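Local coordinates for SusD homolog (PDB 3IV0), which probably binds glycans at the outer membrane of a gut Bacteroides, as a SusD-family lipoprotein whose own ligand is not established, at residues Ser246-Asn251 / Gly259-Gly264; Phe266-Asn271 / Gln362-Tyr367. One frame throughout, in Å; residues are numbered along the deposited sequence. Where two conformers were deposited one is given.

Interaction 1 of 2, residues Ser246-Asn251 / Gly259-Gly264; sequences SLLDIN and GGSDEG
Glu-263 reaches across to the backbone of Leu-248, whose N donates to OE1 of Glu-263 at 3.0 Å, the donor lying nearly in line with the carboxylate C-O bond. With its CG anti to the backbone N (chi1 -171°), the extended Glu-263 chain passes the carbonyl of Ser-246, its CB 3.3 Å from Ser-246 O, before the carboxylate arrives beside Leu-247. There CD2 of Leu-247 lies 3.6 Å from OE2 of Glu-263. Both carboxylate oxygens have further partners: OE1 makes a salt bridge to Arg-398 and OE2 one to Arg-366, an arrangement that probably keeps the acid ionised. Shortening this side chain to an alanine is likely to leave the N-H of Leu-248 without this acceptor and to take one counter-charge from each of Arg-398 and Arg-366.

A second link joins the backbones, Ser-246 N donating to Asp-262 O at 3.1 Å from well above the carbonyl plane. Close by, one water bridges Ser-246 OG and Asp-262 OD2, while OD1 pairs with Lys-196. Within 259-264, Ser-261 OG accepts from Glu-263 N at 3.1 Å, forming an ST turn inside a type I turn. CD1 of Leu-248 packs 3.9 Å from Glu-263 CB. The two loops flank helix 253-258, which Leu-248 also touches, and Leu-247 and Glu-263 rest on the start of helix 367-381.

Interaction 2 of 2, residues Phe266-Asn271 / Gln362-Tyr367; sequences FEIAQN and QIVFRY
Ile-268 and Gln-362 form an antiparallel hydrogen-bonded pair, Ile-268 N giving to Gln-362 O at 2.9 Å and Gln-362 N to Ile-268 O at 3.0 Å. Their side chains start out alongside each other, CB to CB, but Gln-362 bends at chi2 (73°) and carries its amide away. Ile-268 instead reaches across Val-364, its CD1 meeting CG2 of Val-364 at 3.6 Å.

Glu-267 and Ile-363, the non-hydrogen-bonded pair, lie on the other face. In the conformer given, with chi1 -52° and chi2 -54°, Ile-363 folds its CD1 against the acid's chain, 3.4 Å from Glu-267 CD. The extended glutamate carries OE1 onward to Gly-260 N and Asn-361.

The Phe-266 ring lies side by side with Val-364, CD2 of Phe-266 being 4.1 Å from Val-364 CB. CG1 of Val-364 sits over the centre of its neighbour's ring, that of Phe-365, whose CD2 is 4.0 Å from Phe-266 CB. Helices 117-142 and 202-219 pack on both phenylalanines.

Phe-266 O accepts a nearly straight bond from Phe-365 N, on a lone pair in the carbonyl plane, and a weak one from Val-364 N. Val-364 and Phe-365 thus both face Phe-266, the signature of a classic beta bulge, here in a short two-stranded antiparallel sheet buried within a largely helical SusD-family fold.

Interactions 1 and 2 follow one another along the chain, the first closing before the second opens, and their centres are about 12 Å apart. Segment 259-264 leads directly into strand 264-268, which pairs with strand 362-366 in interaction 2; helix 367-381 then begins beside interaction 1. Besides the salt bridge from Glu-263 to Arg-366, the two contacts meet where Glu-263 O probably accepts from Tyr-367 N (2.8 Å). Arg-366 also pairs with Glu-422 and Glu-426, extending the charged network. Interaction 2 is buried nearer the chain's centre, interaction 1 farther out, so together they join a partly buried pair of loops to the small central sheet.

Interaction 1 of 2, residues Ser246-Asn251 / Gly259-Gly264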
ATOM      1  N   SER A 246     -11.520  11.552   9.501  1.00 12.45           N
ATOM      2  CA  SER A 246     -11.258  11.559  10.927  1.00 14.37           C
ATOM      3  C   SER A 246     -10.565  10.272  11.337  1.00 13.12           C
ATOM      4  O   SER A 246     -10.577   9.278  10.603  1.00 14.08           O
ATOM      5  CB  SER A 246     -12.533  11.777  11.715  1.00 17.12           C
ATOM      6  OG  SER A 246     -13.464  10.820  11.357  1.00 20.10           O
ATOM      7  N   LEU A 247      -9.942  10.302  12.497  1.00 12.84           N
ATOM      8  CA  LEU A 247      -9.405   9.105  13.111  1.00 11.31           C
ATOM      9  C   LEU A 247     -10.474   8.426  13.968  1.00 13.73           C
ATOM     10  O   LEU A 247     -10.958   9.035  14.929  1.00 17.46           O
ATOM     11  CB  LEU A 247      -8.213   9.472  13.978  1.00 13.26           C
ATOM     12  CG  LEU A 247      -7.002  10.067  13.265  1.00 12.22           C
ATOM     13  CD1 LEU A 247      -5.877  10.321  14.289  1.00 16.89           C
ATOM     14  CD2 LEU A 247      -6.524   9.188  12.163  1.00 14.34           C
ATOM     15  N   LEU A 248     -10.849   7.202  13.661  1.00 12.17           N
ATOM     16  CA  LEU A 248     -11.855   6.521  14.484  1.00 12.21           C
ATOM     17  C   LEU A 248     -11.280   6.110  15.831  1.00 13.43           C
ATOM     18  O   LEU A 248     -10.065   5.951  16.017  1.00 12.89           O
ATOM     19  CB  LEU A 248     -12.368   5.276  13.772  1.00 13.37           C
ATOM     20  CG  LEU A 248     -13.498   5.484  12.748  1.00 14.15           C
ATOM     21  CD1 LEU A 248     -13.093   6.316  11.519  1.00 14.01           C
ATOM     22  CD2 LEU A 248     -14.079   4.104  12.309  1.00 13.69           C
ATOM     23  N   ASP A 249     -12.152   5.959  16.814  0.50 13.07           N
ATOM     24  CA  ASP A 249     -11.718   5.422  18.093  0.50 12.14           C
ATOM     25  C   ASP A 249     -11.024   4.095  17.889  0.50 12.89           C
ATOM     26  O   ASP A 249     -11.406   3.305  17.042  0.50 13.25           O
ATOM     27  CB  ASP A 249     -12.912   5.239  19.030  0.50 15.27           C
ATOM     28  CG  ASP A 249     -13.444   6.550  19.564  0.50 15.98           C
ATOM     29  OD1 ASP A 249     -12.836   7.602  19.298  0.50 17.75           O
ATOM     30  OD2 ASP A 249     -14.486   6.524  20.263  0.50 20.91           O
ATOM     31  N   ILE A 250      -9.984   3.842  18.669  1.00 12.43           N
ATOM     32  CA  ILE A 250      -9.240   2.610  18.534  1.00 12.34           C
ATOM     33  C   ILE A 250     -10.076   1.371  18.806  1.00 12.78           C
ATOM     34  O   ILE A 250      -9.822   0.313  18.234  1.00 14.19           O
ATOM     35  CB  ILE A 250      -7.949   2.645  19.391  1.00 12.93           C
ATOM     36  CG1 ILE A 250      -6.961   1.553  18.952  1.00 15.97           C
ATOM     37  CG2 ILE A 250      -8.285   2.565  20.893  1.00 13.49           C
ATOM     38  CD1 ILE A 250      -6.254   1.802  17.582  1.00 16.17           C
ATOM     39  N   ASN A 251     -11.058   1.469  19.690  0.60 14.13           N
ATOM     40  CA  ASN A 251     -11.950   0.325  19.907  0.60 14.90           C
ATOM     41  C   ASN A 251     -12.889   0.061  18.722  0.60 15.27           C
ATOM     42  O   ASN A 251     -13.556  -0.977  18.696  0.60 14.32           O
ATOM     43  CB  ASN A 251     -12.776   0.500  21.171  0.60 15.78           C
ATOM     44  CG  ASN A 251     -13.414   1.853  21.240  0.60 13.54           C
ATOM     45  OD1 ASN A 251     -12.725   2.846  21.471  0.60 23.74           O
ATOM     46  ND2 ASN A 251     -14.712   1.925  21.012  0.60 21.20           N
ATOM     47  N   GLY A 259     -13.620  -1.276   5.798  1.00 11.18           N
ATOM     48  CA  GLY A 259     -13.654  -0.427   4.622  1.00 12.01           C
ATOM     49  C   GLY A 259     -14.811   0.520   4.648  1.00 11.32           C
ATOM     50  O   GLY A 259     -15.819   0.276   5.337  1.00 12.59           O
ATOM     51  N   GLY A 260     -14.674   1.601   3.887  1.00 11.64           N
ATOM     52  CA  GLY A 260     -15.715   2.589   3.794  1.00 11.71           C
ATOM     53  C   GLY A 260     -15.851   3.509   4.993  1.00 11.96           C
ATOM     54  O   GLY A 260     -16.824   4.261   5.086  1.00 14.16           O
ATOM     55  N   SER A 261     -14.870   3.531   5.883  1.00 10.96           N
ATOM     56  CA  SER A 261     -14.909   4.407   7.041  1.00 11.38           C
ATOM     57  C   SER A 261     -14.436   5.810   6.711  1.00 11.29           C
ATOM     58  O   SER A 261     -13.829   6.057   5.670  1.00 11.24           O
ATOM     59  CB  SER A 261     -14.032   3.878   8.192  1.00 11.89           C
ATOM     60  OG  SER A 261     -12.662   4.238   7.981  1.00 11.35           O
ATOM     61  N   ASP A 262     -14.637   6.725   7.652  1.00 12.18           N
ATOM     62  CA  ASP A 262     -14.196   8.107   7.460  1.00 12.74           C
ATOM     63  C   ASP A 262     -12.674   8.280   7.589  1.00 12.67           C
ATOM     64  O   ASP A 262     -12.174   9.379   7.437  1.00 13.40           O
ATOM     65  CB  ASP A 262     -14.832   9.044   8.496  1.00 14.93           C
ATOM     66  CG  ASP A 262     -16.305   9.354   8.211  1.00 19.59           C
ATOM     67  OD1 ASP A 262     -16.869   8.835   7.239  1.00 19.41           O
ATOM     68  OD2 ASP A 262     -16.869  10.168   8.968  1.00 26.43           O
ATOM     69  N   GLU A 263     -11.945   7.205   7.895  1.00 11.15           N
ATOM     70  CA  GLU A 263     -10.508   7.260   7.994  1.00 10.41           C
ATOM     71  C   GLU A 263      -9.860   6.802   6.684  1.00 12.03           C
ATOM     72  O   GLU A 263      -8.683   7.098   6.433  1.00 12.03           O
ATOM     73  CB  GLU A 263     -10.033   6.404   9.176  1.00 12.41           C
ATOM     74  CG  GLU A 263      -8.586   6.577   9.466  1.00 13.49           C
ATOM     75  CD  GLU A 263      -8.108   6.066  10.791  1.00 13.86           C
ATOM     76  OE1 GLU A 263      -8.902   6.023  11.747  1.00 14.50           O
ATOM     77  OE2 GLU A 263      -6.872   5.811  10.881  1.00 13.73           O
ATOM     78  N   GLY A 264     -10.592   6.099   5.843  1.00 11.43           N
ATOM     79  CA  GLY A 264      -9.989   5.567   4.630  1.00 12.57           C
ATOM     80  C   GLY A 264      -9.661   6.681   3.646  1.00 13.49           C
ATOM     81  O   GLY A 264     -10.426   7.635   3.496  1.00 13.82           O
TER
HETATM   82  O   HOH W   1     -15.282  12.275   9.572  1.00 24.55           O

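Interaction 2 of 2, residues Phe266-Asn271 / Gln362-Tyr367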
ATOM      1  N   PHE A 266      -7.739   5.524   0.424  1.00  9.54           N
ATOM      2  CA  PHE A 266      -7.959   4.715  -0.786  1.00  8.81           C
ATOM      3  C   PHE A 266      -7.976   3.283  -0.353  1.00  9.40           C
ATOM      4  O   PHE A 266      -7.106   2.841   0.426  1.00  9.97           O
ATOM      5  CB  PHE A 266      -6.942   4.964  -1.912  1.00  9.70           C
ATOM      6  CG  PHE A 266      -7.315   4.240  -3.164  1.00  9.33           C
ATOM      7  CD1 PHE A 266      -8.485   4.609  -3.823  1.00 10.38           C
ATOM      8  CD2 PHE A 266      -6.647   3.126  -3.586  1.00 11.22           C
ATOM      9  CE1 PHE A 266      -8.918   3.899  -4.919  1.00 11.90           C
ATOM     10  CE2 PHE A 266      -7.092   2.401  -4.681  1.00 11.65           C
ATOM     11  CZ  PHE A 266      -8.242   2.794  -5.338  1.00 11.04           C
ATOM     12  N   GLU A 267      -8.918   2.517  -0.890  1.00  9.51           N
ATOM     13  CA  GLU A 267      -9.144   1.117  -0.540  1.00  9.63           C
ATOM     14  C   GLU A 267      -9.434   0.310  -1.788  1.00 10.08           C
ATOM     15  O   GLU A 267     -10.000   0.835  -2.735  1.00 10.68           O
ATOM     16  CB  GLU A 267     -10.326   1.006   0.445  1.00 10.05           C
ATOM     17  CG  GLU A 267     -10.235   1.992   1.584  1.00 11.92           C
ATOM     18  CD  GLU A 267     -11.461   2.017   2.477  1.00 12.55           C
ATOM     19  OE1 GLU A 267     -12.429   1.268   2.231  1.00 12.75           O
ATOM     20  OE2 GLU A 267     -11.441   2.846   3.416  1.00 12.28           O
ATOM     21  N   ILE A 268      -9.019  -0.951  -1.766  1.00 10.34           N
ATOM     22  CA  ILE A 268      -9.351  -1.930  -2.785  1.00 10.54           C
ATOM     23  C   ILE A 268     -10.563  -2.689  -2.287  1.00 10.57           C
ATOM     24  O   ILE A 268     -10.573  -3.201  -1.169  1.00 11.02           O
ATOM     25  CB  ILE A 268      -8.163  -2.906  -3.011  1.00  9.39           C
ATOM     26  CG1 ILE A 268      -6.892  -2.170  -3.464  1.00 11.01           C
ATOM     27  CG2 ILE A 268      -8.525  -3.962  -4.077  1.00 10.79           C
ATOM     28  CD1 ILE A 268      -5.570  -2.940  -3.243  1.00 12.48           C
ATOM     29  N   ALA A 269     -11.629  -2.756  -3.090  1.00 11.48           N
ATOM     30  CA  ALA A 269     -12.893  -3.286  -2.655  1.00 11.63           C
ATOM     31  C   ALA A 269     -12.899  -4.807  -2.596  1.00 11.21           C
ATOM     32  O   ALA A 269     -12.490  -5.476  -3.544  1.00 12.35           O
ATOM     33  CB  ALA A 269     -14.008  -2.808  -3.639  1.00 13.93           C
ATOM     34  N   GLN A 270     -13.370  -5.343  -1.473  1.00 11.25           N
ATOM     35  CA  GLN A 270     -13.771  -6.737  -1.383  1.00 11.47           C
ATOM     36  C   GLN A 270     -15.280  -6.768  -1.190  1.00 13.47           C
ATOM     37  O   GLN A 270     -15.848  -5.941  -0.482  1.00 15.43           O
ATOM     38  CB  GLN A 270     -13.096  -7.464  -0.202  1.00 11.73           C
ATOM     39  CG  GLN A 270     -12.833  -8.917  -0.495  1.00 11.50           C
ATOM     40  CD  GLN A 270     -12.209  -9.704   0.629  1.00 12.67           C
ATOM     41  OE1 GLN A 270     -12.038  -9.223   1.772  1.00 15.48           O
ATOM     42  NE2 GLN A 270     -11.864 -10.910   0.325  1.00  9.30           N
ATOM     43  N   ASN A 271     -15.912  -7.720  -1.831  1.00 15.22           N
ATOM     44  CA  ASN A 271     -17.353  -7.901  -1.661  1.00 17.64           C
ATOM     45  C   ASN A 271     -17.671  -9.390  -1.834  1.00 19.70           C
ATOM     46  O   ASN A 271     -17.926  -9.873  -2.951  1.00 18.86           O
ATOM     47  CB  ASN A 271     -18.129  -6.991  -2.602  1.00 17.77           C
ATOM     48  CG  ASN A 271     -19.594  -6.928  -2.256  1.00 26.17           C
ATOM     49  OD1 ASN A 271     -20.133  -7.883  -1.716  1.00 27.79           O
ATOM     50  ND2 ASN A 271     -20.232  -5.789  -2.524  1.00 35.16           N
ATOM     51  N   GLN A 362      -9.167  -3.876   1.361  1.00 10.28           N
ATOM     52  CA  GLN A 362      -7.767  -3.684   1.677  1.00  9.87           C
ATOM     53  C   GLN A 362      -7.539  -2.201   1.760  1.00 11.81           C
ATOM     54  O   GLN A 362      -7.836  -1.448   0.817  1.00 12.27           O
ATOM     55  CB  GLN A 362      -6.872  -4.313   0.611  1.00 12.12           C
ATOM     56  CG  GLN A 362      -5.389  -3.986   0.775  1.00 12.66           C
ATOM     57  CD  GLN A 362      -4.680  -4.685   1.908  1.00 13.19           C
ATOM     58  OE1 GLN A 362      -5.072  -5.756   2.336  1.00 16.24           O
ATOM     59  NE2 GLN A 362      -3.603  -4.062   2.391  1.00 17.40           N
ATOM     60  N   ILE A 363      -6.972  -1.744   2.881  0.60 10.16           N
ATOM     61  CA  ILE A 363      -6.817  -0.310   3.105  0.60 10.34           C
ATOM     62  C   ILE A 363      -5.465   0.181   2.631  0.60 11.32           C
ATOM     63  O   ILE A 363      -4.461   0.033   3.368  0.60 10.38           O
ATOM     64  CB  ILE A 363      -6.981   0.076   4.564  1.00 12.80           C
ATOM     65  CG1 ILE A 363      -8.296  -0.489   5.137  1.00 14.37           C
ATOM     66  CG2 ILE A 363      -6.997   1.594   4.709  1.00 15.75           C
ATOM     67  CD1 ILE A 363      -9.621  -0.148   4.360  1.00 17.35           C
ATOM     68  N   VAL A 364      -5.391   0.759   1.432  1.00 10.65           N
ATOM     69  CA  VAL A 364      -4.131   1.102   0.812  1.00 10.76           C
ATOM     70  C   VAL A 364      -3.546   2.345   1.465  1.00  9.84           C
ATOM     71  O   VAL A 364      -2.355   2.352   1.855  1.00  9.84           O
ATOM     72  CB  VAL A 364      -4.310   1.311  -0.707  1.00 11.14           C
ATOM     73  CG1 VAL A 364      -2.991   1.806  -1.352  1.00 12.26           C
ATOM     74  CG2 VAL A 364      -4.751   0.014  -1.372  1.00 12.39           C
ATOM     75  N   PHE A 365      -4.330   3.391   1.588  1.00  9.50           N
ATOM     76  CA  PHE A 365      -3.927   4.628   2.231  1.00  9.08           C
ATOM     77  C   PHE A 365      -5.010   4.980   3.213  1.00  9.05           C
ATOM     78  O   PHE A 365      -6.207   4.951   2.881  1.00  9.74           O
ATOM     79  CB  PHE A 365      -3.796   5.768   1.226  1.00 10.86           C
ATOM     80  CG  PHE A 365      -2.790   5.532   0.120  1.00 10.50           C
ATOM     81  CD1 PHE A 365      -1.487   5.094   0.378  1.00 10.40           C
ATOM     82  CD2 PHE A 365      -3.146   5.829  -1.211  1.00 10.49           C
ATOM     83  CE1 PHE A 365      -0.593   4.915  -0.636  1.00 11.52           C
ATOM     84  CE2 PHE A 365      -2.211   5.647  -2.236  1.00 10.35           C
ATOM     85  CZ  PHE A 365      -0.954   5.165  -1.935  1.00 10.97           C
ATOM     86  N   ARG A 366      -4.637   5.365   4.427  1.00  9.81           N
ATOM     87  CA  ARG A 366      -5.639   5.900   5.342  1.00 12.55           C
ATOM     88  C   ARG A 366      -5.125   7.107   6.113  1.00  9.25           C
ATOM     89  O   ARG A 366      -3.927   7.453   6.057  1.00 10.01           O
ATOM     90  CB  ARG A 366      -6.209   4.857   6.274  1.00 13.29           C
ATOM     91  CG  ARG A 366      -5.228   4.273   7.220  1.00 11.67           C
ATOM     92  CD  ARG A 366      -5.944   3.287   8.169  1.00 11.44           C
ATOM     93  NE  ARG A 366      -4.981   2.475   8.908  1.00 11.50           N
ATOM     94  CZ  ARG A 366      -4.649   2.667  10.186  1.00 11.83           C
ATOM     95  NH1 ARG A 366      -5.144   3.646  10.904  1.00 13.90           N
ATOM     96  NH2 ARG A 366      -3.792   1.843  10.748  1.00 12.55           N
ATOM     97  N   TYR A 367      -6.025   7.799   6.790  1.00 10.34           N
ATOM     98  CA  TYR A 367      -5.737   9.126   7.313  1.00  9.89           C
ATOM     99  C   TYR A 367      -4.625   9.111   8.353  1.00 10.54           C
ATOM    100  O   TYR A 367      -3.791  10.008   8.348  1.00  9.89           O
ATOM    101  CB  TYR A 367      -7.031   9.730   7.818  1.00 11.42           C
ATOM    102  CG  TYR A 367      -6.994  11.180   8.227  1.00 11.62           C
ATOM    103  CD1 TYR A 367      -6.461  12.180   7.416  1.00 13.05           C
ATOM    104  CD2 TYR A 367      -7.594  11.571   9.409  1.00 12.78           C
ATOM    105  CE1 TYR A 367      -6.474  13.513   7.831  1.00 13.23           C
ATOM    106  CE2 TYR A 367      -7.661  12.902   9.796  1.00 14.44           C
ATOM    107  CZ  TYR A 367      -7.068  13.841   9.028  1.00 12.24           C
ATOM    108  OH  TYR A 367      -7.125  15.161   9.422  1.00 16.05           O
TER